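Local atomic coordinates of enoyl-CoA hydratase/isomerase family protein (Pseudomonas syringae pv. tomato, PDB entry 3OT6), a protein that belongs to the enoyl-CoA hydratase/isomerase family and, as a crotonase-like enzyme, probably acts on acyl-CoA thioesters. Residues T18-I29 against T54-D65; K108-R119 against H140-L151. All blocks are in the same frame, centred on the assembly; numbering follows the deposited sequence.

Contact 1 of 2, residues T18-I29 against T54-D65; sequences TLTLNNGKVNAI and TGQPGILSGGYD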
loop_
_atom_site.group_PDB
_atom_site.type_symbol
_atom_site.label_atom_id
_atom_site.label_comp_id
_atom_site.label_asym_id
_atom_site.label_seq_id
_atom_site.Cartn_x
_atom_site.Cartn_y
_atom_site.Cartn_z
ATOM N N THR A 18 -3.699 -12.813 -6.596
ATOM C CA THR A 18 -3.506 -12.539 -5.189
ATOM C C THR A 18 -2.014 -12.491 -4.943
ATOM O O THR A 18 -1.309 -13.469 -5.252
ATOM C CB THR A 18 -4.141 -13.589 -4.302
ATOM O OG1 THR A 18 -5.544 -13.660 -4.562
ATOM C CG2 THR A 18 -3.979 -13.203 -2.852
ATOM N N LEU A 19 -1.541 -11.333 -4.433
ATOM C CA LEU A 19 -0.143 -11.108 -3.967
ATOM C C LEU A 19 -0.147 -11.143 -2.458
ATOM O O LEU A 19 -0.773 -10.291 -1.790
ATOM C CB LEU A 19 0.400 -9.800 -4.512
ATOM C CG LEU A 19 0.844 -9.820 -6.013
ATOM C CD1 LEU A 19 -0.243 -10.285 -6.996
ATOM C CD2 LEU A 19 1.393 -8.523 -6.477
ATOM N N THR A 20 0.456 -12.193 -1.897
ATOM C CA THR A 20 0.385 -12.384 -0.449
ATOM C C THR A 20 1.736 -12.039 0.123
ATOM O O THR A 20 2.733 -12.670 -0.254
ATOM C CB THR A 20 0.027 -13.791 -0.056
ATOM O OG1 THR A 20 -1.239 -14.132 -0.644
ATOM C CG2 THR A 20 -0.111 -13.871 1.451
ATOM N N LEU A 21 1.808 -10.978 0.925
ATOM C CA LEU A 21 3.067 -10.646 1.532
ATOM C C LEU A 21 3.206 -11.547 2.725
ATOM O O LEU A 21 2.244 -11.746 3.475
ATOM C CB LEU A 21 3.067 -9.191 1.977
ATOM C CG LEU A 21 4.254 -8.646 2.780
ATOM C CD1 LEU A 21 5.655 -8.852 2.128
ATOM C CD2 LEU A 21 3.998 -7.183 3.151
ATOM N N ASN A 22 4.391 -12.111 2.892
ATOM C CA ASN A 22 4.677 -12.960 4.036
ATOM C C ASN A 22 6.169 -12.875 4.458
ATOM O O ASN A 22 7.030 -13.643 3.981
ATOM C CB ASN A 22 4.242 -14.383 3.695
ATOM C CG ASN A 22 4.539 -15.362 4.796
ATOM O OD1 ASN A 22 4.804 -14.986 5.943
ATOM N ND2 ASN A 22 4.524 -16.630 4.449
ATOM N N ASN A 23 6.469 -11.916 5.328
ATOM C CA ASN A 23 7.833 -11.636 5.732
ATOM C C ASN A 23 7.967 -11.551 7.272
ATOM O O ASN A 23 7.654 -10.521 7.874
ATOM C CB ASN A 23 8.285 -10.322 5.100
ATOM C CG ASN A 23 9.725 -9.967 5.465
ATOM O OD1 ASN A 23 10.554 -10.857 5.610
ATOM N ND2 ASN A 23 10.032 -8.670 5.607
ATOM N N GLY A 24 8.413 -12.618 7.918
ATOM C CA GLY A 24 8.559 -12.608 9.368
ATOM C C GLY A 24 7.304 -12.228 10.156
ATOM O O GLY A 24 6.197 -12.383 9.697
ATOM N N LYS A 25 7.494 -11.684 11.353
ATOM C CA LYS A 25 6.403 -11.460 12.315
ATOM C C LYS A 25 5.422 -10.344 11.902
ATOM O O LYS A 25 4.232 -10.455 12.158
ATOM C CB LYS A 25 7.037 -11.145 13.697
ATOM C CG LYS A 25 6.256 -11.589 14.973
ATOM C CD LYS A 25 6.732 -12.999 15.519
ATOM C CE LYS A 25 5.477 -13.828 16.002
ATOM N NZ LYS A 25 5.797 -15.126 16.648
ATOM N N VAL A 26 5.906 -9.272 11.273
ATOM C CA VAL A 26 5.063 -8.073 11.053
ATOM C C VAL A 26 4.996 -7.599 9.584
ATOM O O VAL A 26 4.616 -6.424 9.300
ATOM C CB VAL A 26 5.561 -6.874 11.936
ATOM C CG1 VAL A 26 5.257 -7.129 13.448
ATOM C CG2 VAL A 26 7.053 -6.577 11.693
ATOM N N ASN A 27 5.398 -8.491 8.665
ATOM C CA ASN A 27 5.500 -8.174 7.260
ATOM C C ASN A 27 6.298 -6.887 6.988
ATOM O O ASN A 27 5.874 -6.042 6.201
ATOM C CB ASN A 27 4.109 -8.075 6.632
ATOM C CG ASN A 27 3.468 -9.441 6.351
ATOM O OD1 ASN A 27 4.151 -10.440 6.194
ATOM N ND2 ASN A 27 2.144 -9.459 6.198
ATOM N N ALA A 28 7.459 -6.720 7.603
ATOM C CA ALA A 28 8.247 -5.533 7.313
ATOM C C ALA A 28 8.505 -5.405 5.806
ATOM O O ALA A 28 8.620 -6.401 5.096
ATOM C CB ALA A 28 9.563 -5.547 8.105
ATOM N N ILE A 29 8.598 -4.175 5.319
ATOM C CA ILE A 29 8.895 -3.893 3.954
ATOM C C ILE A 29 10.411 -3.755 3.900
ATOM O O ILE A 29 10.979 -2.754 4.330
ATOM C CB ILE A 29 8.166 -2.606 3.471
ATOM C CG1 ILE A 29 6.670 -2.652 3.805
ATOM C CG2 ILE A 29 8.374 -2.359 1.969
ATOM C CD1 ILE A 29 5.896 -3.909 3.287
ATOM N N THR A 54 -2.495 -8.647 -0.192
ATOM C CA THR A 54 -2.916 -8.966 1.176
ATOM C C THR A 54 -1.695 -9.391 2.010
ATOM O O THR A 54 -0.595 -9.540 1.486
ATOM C CB THR A 54 -4.080 -10.070 1.192
ATOM O OG1 THR A 54 -4.746 -10.045 2.474
ATOM C CG2 THR A 54 -3.551 -11.504 0.923
ATOM N N GLY A 55 -1.865 -9.574 3.303
ATOM C CA GLY A 55 -0.744 -9.950 4.145
ATOM C C GLY A 55 -0.969 -11.291 4.837
ATOM O O GLY A 55 -1.463 -12.237 4.225
ATOM N N GLN A 56 -0.611 -11.377 6.114
ATOM C CA GLN A 56 -0.846 -12.575 6.908
ATOM C C GLN A 56 -1.997 -12.321 7.873
ATOM O O GLN A 56 -2.438 -11.173 8.056
ATOM C CB GLN A 56 0.450 -12.967 7.641
ATOM C CG GLN A 56 1.527 -13.550 6.689
ATOM C CD GLN A 56 0.958 -14.699 5.850
ATOM O OE1 GLN A 56 0.452 -15.688 6.393
ATOM N NE2 GLN A 56 1.000 -14.557 4.530
ATOM N N PRO A 57 -2.529 -13.372 8.490
ATOM C CA PRO A 57 -3.644 -13.036 9.398
ATOM C C PRO A 57 -3.217 -12.029 10.459
ATOM O O PRO A 57 -2.111 -12.123 10.979
ATOM C CB PRO A 57 -3.978 -14.381 10.052
ATOM C CG PRO A 57 -3.606 -15.390 8.970
ATOM C CD PRO A 57 -2.291 -14.831 8.415
ATOM N N GLY A 58 -4.098 -11.059 10.712
ATOM C CA GLY A 58 -3.899 -10.042 11.694
ATOM C C GLY A 58 -2.957 -8.937 11.269
ATOM O O GLY A 58 -2.786 -7.973 12.008
ATOM N N ILE A 59 -2.311 -9.046 10.104
ATOM C CA ILE A 59 -1.371 -8.000 9.695
ATOM C C ILE A 59 -1.165 -7.819 8.156
ATOM O O ILE A 59 -0.737 -8.769 7.453
ATOM C CB ILE A 59 -0.005 -8.175 10.396
ATOM C CG1 ILE A 59 0.923 -7.040 10.048
ATOM C CG2 ILE A 59 0.636 -9.497 10.017
ATOM C CD1 ILE A 59 1.270 -6.196 11.224
ATOM N N LEU A 60 -1.413 -6.591 7.664
ATOM C CA LEU A 60 -0.974 -6.185 6.322
ATOM C C LEU A 60 0.537 -5.945 6.303
ATOM O O LEU A 60 1.307 -6.674 5.590
ATOM C CB LEU A 60 -1.739 -4.970 5.787
ATOM C CG LEU A 60 -1.222 -4.471 4.407
ATOM C CD1 LEU A 60 -1.289 -5.606 3.384
ATOM C CD2 LEU A 60 -1.999 -3.197 3.906
ATOM N N SER A 61 0.983 -4.958 7.086
ATOM C CA SER A 61 2.409 -4.715 7.237
ATOM C C SER A 61 2.607 -3.665 8.305
ATOM O O SER A 61 1.815 -2.733 8.397
ATOM C CB SER A 61 3.042 -4.255 5.942
ATOM O OG SER A 61 4.350 -3.829 6.168
ATOM N N GLY A 62 3.658 -3.827 9.119
ATOM C CA GLY A 62 3.971 -2.896 10.202
ATOM C C GLY A 62 4.908 -1.825 9.671
ATOM O O GLY A 62 5.363 -0.984 10.426
ATOM N N GLY A 63 5.222 -1.855 8.372
ATOM C CA GLY A 63 6.020 -0.788 7.780
ATOM C C GLY A 63 7.401 -1.241 7.332
ATOM O O GLY A 63 7.662 -2.443 7.317
ATOM N N TYR A 64 8.267 -0.269 7.023
ATOM C CA TYR A 64 9.603 -0.516 6.518
ATOM C C TYR A 64 10.374 -1.287 7.546
ATOM O O TYR A 64 10.134 -1.141 8.768
ATOM C CB TYR A 64 10.314 0.798 6.270
ATOM C CG TYR A 64 9.987 1.503 4.970
ATOM C CD1 TYR A 64 10.154 0.856 3.755
ATOM C CD2 TYR A 64 9.534 2.830 4.953
ATOM C CE1 TYR A 64 9.880 1.491 2.538
ATOM C CE2 TYR A 64 9.242 3.480 3.750
ATOM C CZ TYR A 64 9.452 2.787 2.536
ATOM O OH TYR A 64 9.160 3.355 1.310
ATOM N N ASP A 65 11.258 -2.165 7.048
ATOM C CA ASP A 65 12.194 -2.915 7.896
ATOM C C ASP A 65 13.114 -1.934 8.628
ATOM O O ASP A 65 13.931 -1.240 7.999
ATOM C CB ASP A 65 13.057 -3.823 7.023
ATOM C CG ASP A 65 13.809 -4.874 7.837
ATOM O OD1 ASP A 65 14.155 -4.638 9.010
ATOM O OD2 ASP A 65 14.049 -5.961 7.303
HETATM O O HOH W 1 12.488 -7.854 6.760
#

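Contact 2 of 2, residues K108-R119 against H140-L151; sequences KGAFLLLSADYR and HHAGIELARDRL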
loop_
_atom_site.group_PDB
_atom_site.type_symbol
_atom_site.label_atom_id
_atom_site.label_comp_id
_atom_site.label_asym_id
_atom_site.label_seq_id
_atom_site.Cartn_x
_atom_site.Cartn_y
_atom_site.Cartn_z
ATOM N N LYS A 108 4.596 2.532 6.377
ATOM C CA LYS A 108 4.588 2.079 4.970
ATOM C C LYS A 108 3.474 1.046 4.761
ATOM O O LYS A 108 2.823 1.043 3.715
ATOM C CB LYS A 108 5.958 1.540 4.490
ATOM C CG LYS A 108 6.047 1.205 2.974
ATOM C CD LYS A 108 6.046 2.498 2.089
ATOM C CE LYS A 108 5.815 2.266 0.539
ATOM N NZ LYS A 108 5.568 3.698 -0.079
ATOM N N GLY A 109 3.207 0.198 5.734
ATOM C CA GLY A 109 2.088 -0.716 5.538
ATOM C C GLY A 109 0.781 0.060 5.303
ATOM O O GLY A 109 -0.085 -0.361 4.529
ATOM N N ALA A 110 0.589 1.183 5.981
ATOM C CA ALA A 110 -0.620 1.937 5.691
ATOM C C ALA A 110 -0.478 2.738 4.359
ATOM O O ALA A 110 -1.500 3.050 3.720
ATOM C CB ALA A 110 -1.039 2.849 6.867
ATOM N N PHE A 111 0.750 3.082 3.953
ATOM C CA PHE A 111 0.933 3.632 2.630
ATOM C C PHE A 111 0.519 2.708 1.499
ATOM O O PHE A 111 0.142 3.165 0.420
ATOM C CB PHE A 111 2.317 4.180 2.427
ATOM C CG PHE A 111 2.520 5.486 3.150
ATOM C CD1 PHE A 111 1.679 6.585 2.883
ATOM C CD2 PHE A 111 3.504 5.628 4.109
ATOM C CE1 PHE A 111 1.861 7.834 3.572
ATOM C CE2 PHE A 111 3.678 6.818 4.789
ATOM C CZ PHE A 111 2.860 7.928 4.544
ATOM N N LEU A 112 0.555 1.409 1.728
ATOM C CA LEU A 112 0.142 0.512 0.670
ATOM C C LEU A 112 -1.337 0.720 0.386
ATOM O O LEU A 112 -1.723 0.624 -0.788
ATOM C CB LEU A 112 0.387 -0.958 1.003
ATOM C CG LEU A 112 1.814 -1.397 1.243
ATOM C CD1 LEU A 112 1.776 -2.936 1.556
ATOM C CD2 LEU A 112 2.608 -1.105 0.031
ATOM N N LEU A 113 -2.156 0.967 1.425
ATOM C CA LEU A 113 -3.607 1.239 1.243
ATOM C C LEU A 113 -3.921 2.563 0.493
ATOM O O LEU A 113 -5.015 2.733 -0.102
ATOM C CB LEU A 113 -4.362 1.220 2.581
ATOM C CG LEU A 113 -4.225 -0.013 3.507
ATOM C CD1 LEU A 113 -4.477 0.418 4.959
ATOM C CD2 LEU A 113 -5.197 -1.101 3.030
ATOM N N LEU A 114 -2.984 3.501 0.572
ATOM C CA LEU A 114 -3.079 4.766 -0.086
ATOM C C LEU A 114 -2.546 4.685 -1.536
ATOM O O LEU A 114 -2.518 5.695 -2.244
ATOM C CB LEU A 114 -2.324 5.826 0.741
ATOM C CG LEU A 114 -2.872 6.026 2.177
ATOM C CD1 LEU A 114 -2.340 7.297 2.855
ATOM C CD2 LEU A 114 -4.404 6.035 2.240
ATOM N N SER A 115 -2.171 3.489 -1.994
ATOM C CA SER A 115 -1.532 3.350 -3.284
ATOM C C SER A 115 -2.386 2.489 -4.239
ATOM O O SER A 115 -1.899 2.042 -5.244
ATOM C CB SER A 115 -0.197 2.642 -3.088
ATOM O OG SER A 115 0.650 3.430 -2.288
ATOM N N ALA A 116 -3.638 2.236 -3.920
ATOM C CA ALA A 116 -4.387 1.178 -4.562
ATOM C C ALA A 116 -5.704 1.778 -5.085
ATOM O O ALA A 116 -6.051 2.955 -4.803
ATOM C CB ALA A 116 -4.702 0.074 -3.509
ATOM N N ASP A 117 -6.486 0.929 -5.742
ATOM C CA ASP A 117 -7.735 1.360 -6.363
ATOM C C ASP A 117 -8.963 1.156 -5.498
ATOM O O ASP A 117 -9.930 1.887 -5.653
ATOM C CB ASP A 117 -7.857 0.717 -7.711
ATOM C CG ASP A 117 -6.763 1.212 -8.626
ATOM O OD1 ASP A 117 -6.784 2.467 -8.890
ATOM O OD2 ASP A 117 -5.865 0.388 -8.997
ATOM N N TYR A 118 -8.886 0.178 -4.592
ATOM C CA TYR A 118 -9.963 -0.195 -3.716
ATOM C C TYR A 118 -9.283 -0.823 -2.470
ATOM O O TYR A 118 -8.302 -1.620 -2.609
ATOM C CB TYR A 118 -10.933 -1.246 -4.394
ATOM C CG TYR A 118 -12.247 -1.286 -3.636
ATOM C CD1 TYR A 118 -13.301 -0.460 -4.017
ATOM C CD2 TYR A 118 -12.384 -2.033 -2.474
ATOM C CE1 TYR A 118 -14.494 -0.404 -3.292
ATOM C CE2 TYR A 118 -13.608 -1.998 -1.703
ATOM C CZ TYR A 118 -14.639 -1.167 -2.126
ATOM O OH TYR A 118 -15.821 -1.045 -1.436
ATOM N N ARG A 119 -9.797 -0.535 -1.271
ATOM C CA ARG A 119 -9.139 -1.035 -0.045
ATOM C C ARG A 119 -10.141 -1.636 0.870
ATOM O O ARG A 119 -11.131 -1.015 1.168
ATOM C CB ARG A 119 -8.410 0.095 0.702
ATOM C CG ARG A 119 -7.161 0.641 -0.008
ATOM C CD ARG A 119 -7.451 1.749 -1.020
ATOM N NE ARG A 119 -8.587 2.576 -0.594
ATOM C CZ ARG A 119 -8.484 3.670 0.178
ATOM N NH1 ARG A 119 -7.278 4.136 0.554
ATOM N NH2 ARG A 119 -9.599 4.314 0.562
ATOM N N HIS A 140 8.489 11.884 5.184
ATOM C CA HIS A 140 9.033 12.191 3.886
ATOM C C HIS A 140 7.972 12.773 2.949
ATOM O O HIS A 140 6.773 12.557 3.131
ATOM C CB HIS A 140 9.698 10.935 3.289
ATOM C CG HIS A 140 8.800 9.727 3.174
ATOM N ND1 HIS A 140 7.950 9.312 4.176
ATOM C CD2 HIS A 140 8.671 8.810 2.184
ATOM C CE1 HIS A 140 7.339 8.197 3.815
ATOM N NE2 HIS A 140 7.751 7.879 2.601
ATOM N N HIS A 141 8.405 13.532 1.951
ATOM C CA HIS A 141 7.484 14.077 0.972
ATOM C C HIS A 141 6.563 13.033 0.320
ATOM O O HIS A 141 5.352 13.228 0.265
ATOM C CB HIS A 141 8.211 14.916 -0.066
ATOM C CG HIS A 141 8.676 16.233 0.444
ATOM N ND1 HIS A 141 7.805 17.240 0.815
ATOM C CD2 HIS A 141 9.923 16.717 0.667
ATOM C CE1 HIS A 141 8.499 18.297 1.209
ATOM N NE2 HIS A 141 9.783 18.006 1.126
ATOM N N ALA A 142 7.105 11.923 -0.141
ATOM C CA ALA A 142 6.286 10.904 -0.759
ATOM C C ALA A 142 5.107 10.499 0.131
ATOM O O ALA A 142 3.972 10.420 -0.347
ATOM C CB ALA A 142 7.130 9.690 -1.127
ATOM N N GLY A 143 5.353 10.251 1.424
ATOM C CA GLY A 143 4.303 9.788 2.299
ATOM C C GLY A 143 3.299 10.910 2.538
ATOM O O GLY A 143 2.062 10.702 2.577
ATOM N N ILE A 144 3.796 12.120 2.722
ATOM C CA ILE A 144 2.894 13.235 2.962
ATOM C C ILE A 144 1.935 13.286 1.788
ATOM O O ILE A 144 0.718 13.379 1.973
ATOM C CB ILE A 144 3.660 14.548 3.036
ATOM C CG1 ILE A 144 4.444 14.631 4.382
ATOM C CG2 ILE A 144 2.712 15.694 2.758
ATOM C CD1 ILE A 144 5.519 15.718 4.431
ATOM N N GLU A 145 2.511 13.183 0.587
ATOM C CA GLU A 145 1.772 13.362 -0.654
ATOM C C GLU A 145 0.809 12.190 -0.975
ATOM O O GLU A 145 -0.318 12.426 -1.462
ATOM C CB GLU A 145 2.723 13.695 -1.821
ATOM C CG GLU A 145 3.416 15.118 -1.727
ATOM C CD GLU A 145 2.454 16.261 -1.333
ATOM O OE1 GLU A 145 1.279 16.228 -1.742
ATOM O OE2 GLU A 145 2.867 17.204 -0.576
ATOM N N LEU A 146 1.192 10.958 -0.628
ATOM C CA LEU A 146 0.247 9.844 -0.709
ATOM C C LEU A 146 -0.890 10.052 0.252
ATOM O O LEU A 146 -2.027 9.739 -0.053
ATOM C CB LEU A 146 0.921 8.525 -0.370
ATOM C CG LEU A 146 2.008 7.979 -1.336
ATOM C CD1 LEU A 146 2.749 6.801 -0.679
ATOM C CD2 LEU A 146 1.394 7.524 -2.597
ATOM N N ALA A 147 -0.615 10.581 1.435
ATOM C CA ALA A 147 -1.688 10.747 2.427
ATOM C C ALA A 147 -2.584 11.905 2.036
ATOM O O ALA A 147 -3.809 11.824 2.109
ATOM C CB ALA A 147 -1.139 10.929 3.772
ATOM N N ARG A 148 -1.973 12.949 1.499
ATOM C CA ARG A 148 -2.719 14.138 1.156
ATOM C C ARG A 148 -3.759 13.823 0.127
ATOM O O ARG A 148 -4.850 14.374 0.153
ATOM C CB ARG A 148 -1.794 15.242 0.646
ATOM C CG ARG A 148 -2.515 16.607 0.648
ATOM C CD ARG A 148 -1.771 17.734 -0.094
ATOM N NE ARG A 148 -0.343 17.861 0.245
ATOM C CZ ARG A 148 0.094 18.571 1.284
ATOM N NH1 ARG A 148 -0.804 19.246 2.092
ATOM N NH2 ARG A 148 1.427 18.604 1.499
ATOM N N ASP A 149 -3.418 12.933 -0.789
ATOM C CA ASP A 149 -4.230 12.736 -1.943
ATOM C C ASP A 149 -5.394 11.849 -1.621
ATOM O O ASP A 149 -6.396 11.945 -2.317
ATOM C CB ASP A 149 -3.410 12.132 -3.128
ATOM C CG ASP A 149 -4.154 12.267 -4.466
ATOM O OD1 ASP A 149 -4.366 13.440 -4.889
ATOM O OD2 ASP A 149 -4.590 11.237 -5.047
ATOM N N ARG A 150 -5.287 10.983 -0.605
ATOM C CA ARG A 150 -6.360 10.014 -0.328
ATOM C C ARG A 150 -7.165 10.257 0.974
ATOM O O ARG A 150 -8.322 9.812 1.089
ATOM C CB ARG A 150 -5.815 8.549 -0.265
ATOM C CG ARG A 150 -6.963 7.452 -0.314
ATOM C CD ARG A 150 -7.684 7.378 -1.728
ATOM N NE ARG A 150 -6.664 6.985 -2.688
ATOM C CZ ARG A 150 -6.495 5.760 -3.182
ATOM N NH1 ARG A 150 -7.334 4.769 -2.911
ATOM N NH2 ARG A 150 -5.476 5.538 -3.978
ATOM N N LEU A 151 -6.526 10.846 1.980
ATOM C CA LEU A 151 -7.136 10.922 3.292
ATOM C C LEU A 151 -8.121 12.092 3.372
ATOM O O LEU A 151 -7.919 13.130 2.717
ATOM C CB LEU A 151 -6.069 11.062 4.364
ATOM C CG LEU A 151 -5.201 9.808 4.502
ATOM C CD1 LEU A 151 -4.290 10.005 5.685
ATOM C CD2 LEU A 151 -5.967 8.413 4.599
HETATM O O HOH W 2 7.844 5.583 1.102
HETATM O O HOH W 3 -2.667 8.329 -2.303
#

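Contact 1 of 2, residues T18-I29 against T54-D65
Asn-27, in a left-handed backbone conformation, buries its amide between the two segments: ND2 donates to Leu-60 O at 3.0 Å, coming from well above the carbonyl plane. The other end of the same amide, OD1, accepts from Asn-23 N at 2.9 Å in an almost straight bond, which ties the 22-28 loop back on itself and fixes the flip of the group. With CG beside the backbone N (chi1 -77°), the side chain reaches into the bend where the 54-65 chain turns a corner. At the strand end of the contact the backbones pair in parallel: Thr-54 donates to Leu-19 O and accepts from Leu-21 N. Beyond Thr-54, Gln-56 folds at chi2 (-53°) to lay its amide obliquely against that of Asn-22 and give NE2 to Leu-21 O at 3.2 Å. Further along, Gly-62 N donates to Val-26 O at 2.8 Å. Ser-61 OG donates to Asn-27 O at 2.7 Å while accepting from Gly-63 N in an ST turn, and Ile-29 CD1 packs on the hydroxyl. Ile-29 N to Gly-63 O and Asp-65 N to Ile-29 O, both 2.8 Å, close a second, isolated bridge between the chains entering helices 31-46 and 66-71. A water joins Asn-23 ND2 to Asp-65 OD2. The 61-65 loop probably corresponds to one supplying an oxyanion-hole N-H in crotonases, and strands 16-21 and 50-54 with helix 31-46 form a beta-alpha-beta crossover of that fold.

Contact 2 of 2, residues K108-R119 against H140-L151
Arg-150 reaches across to Ala-116, in the chain between helix 108-113 and strand 118-122. Its CB lies 3.8 Å from Leu-114 CD2, and CG, anti to the backbone N (chi1 -166°), sits 3.4 Å from Arg-119 NH1. Bends at chi2 and chi3 carry CD past the same nitrogen and swing the guanidinium end-on to Ala-116 O, which takes NH2 at 2.8 Å and NH1 at 2.9 Å. NH1 also lies over one face of the Arg-119 guanidinium, the two planes inclined to each other; the salt bridge of Arg-119 to Asp-178 probably eases the repulsion. This grip joins the helix to the loop that leads into strand 118-122 of the central sheet of the crotonase fold. Beside it the two helices, their directions 41° apart and axes 10.1 Å apart, and the residues just after them meet through apolar side chains. Leu-114 CD1 rests on Ala-147 CA, and CD2 on Leu-151 CD2. Leu-146 CD1 packs 3.7 Å from Phe-111 CD1, while the far end of that ring lies against the backbone of Gly-143. The edge of the His-140 ring is turned toward the Phe-111 face in an offset edge-to-face pair with planes at 89°. A water donates to both Leu-114 O and Leu-146 O.

In the fold
Contact 2 is the more deeply buried, lying near the middle of the chain, whereas contact 1 runs from buried residues such as Asn-27 and Ile-29 out to exposed Val-26. Their chemistry differs accordingly: residues 18-29 and 54-65 are joined mainly by backbone and amide hydrogen bonds, while 108-119 and 140-151 rely on apolar packing between helices and the residues just after them, and on one arginine grip. Both reach the same six-stranded sheet, through strands 16-21 and 50-54 in contact 1 and 118-122 in contact 2. The two also touch, since Leu-60 and Ser-61 pack on Gly-109 and Tyr-64 OH lies 3.3 Å from Lys-108 CD, against helix 108-113.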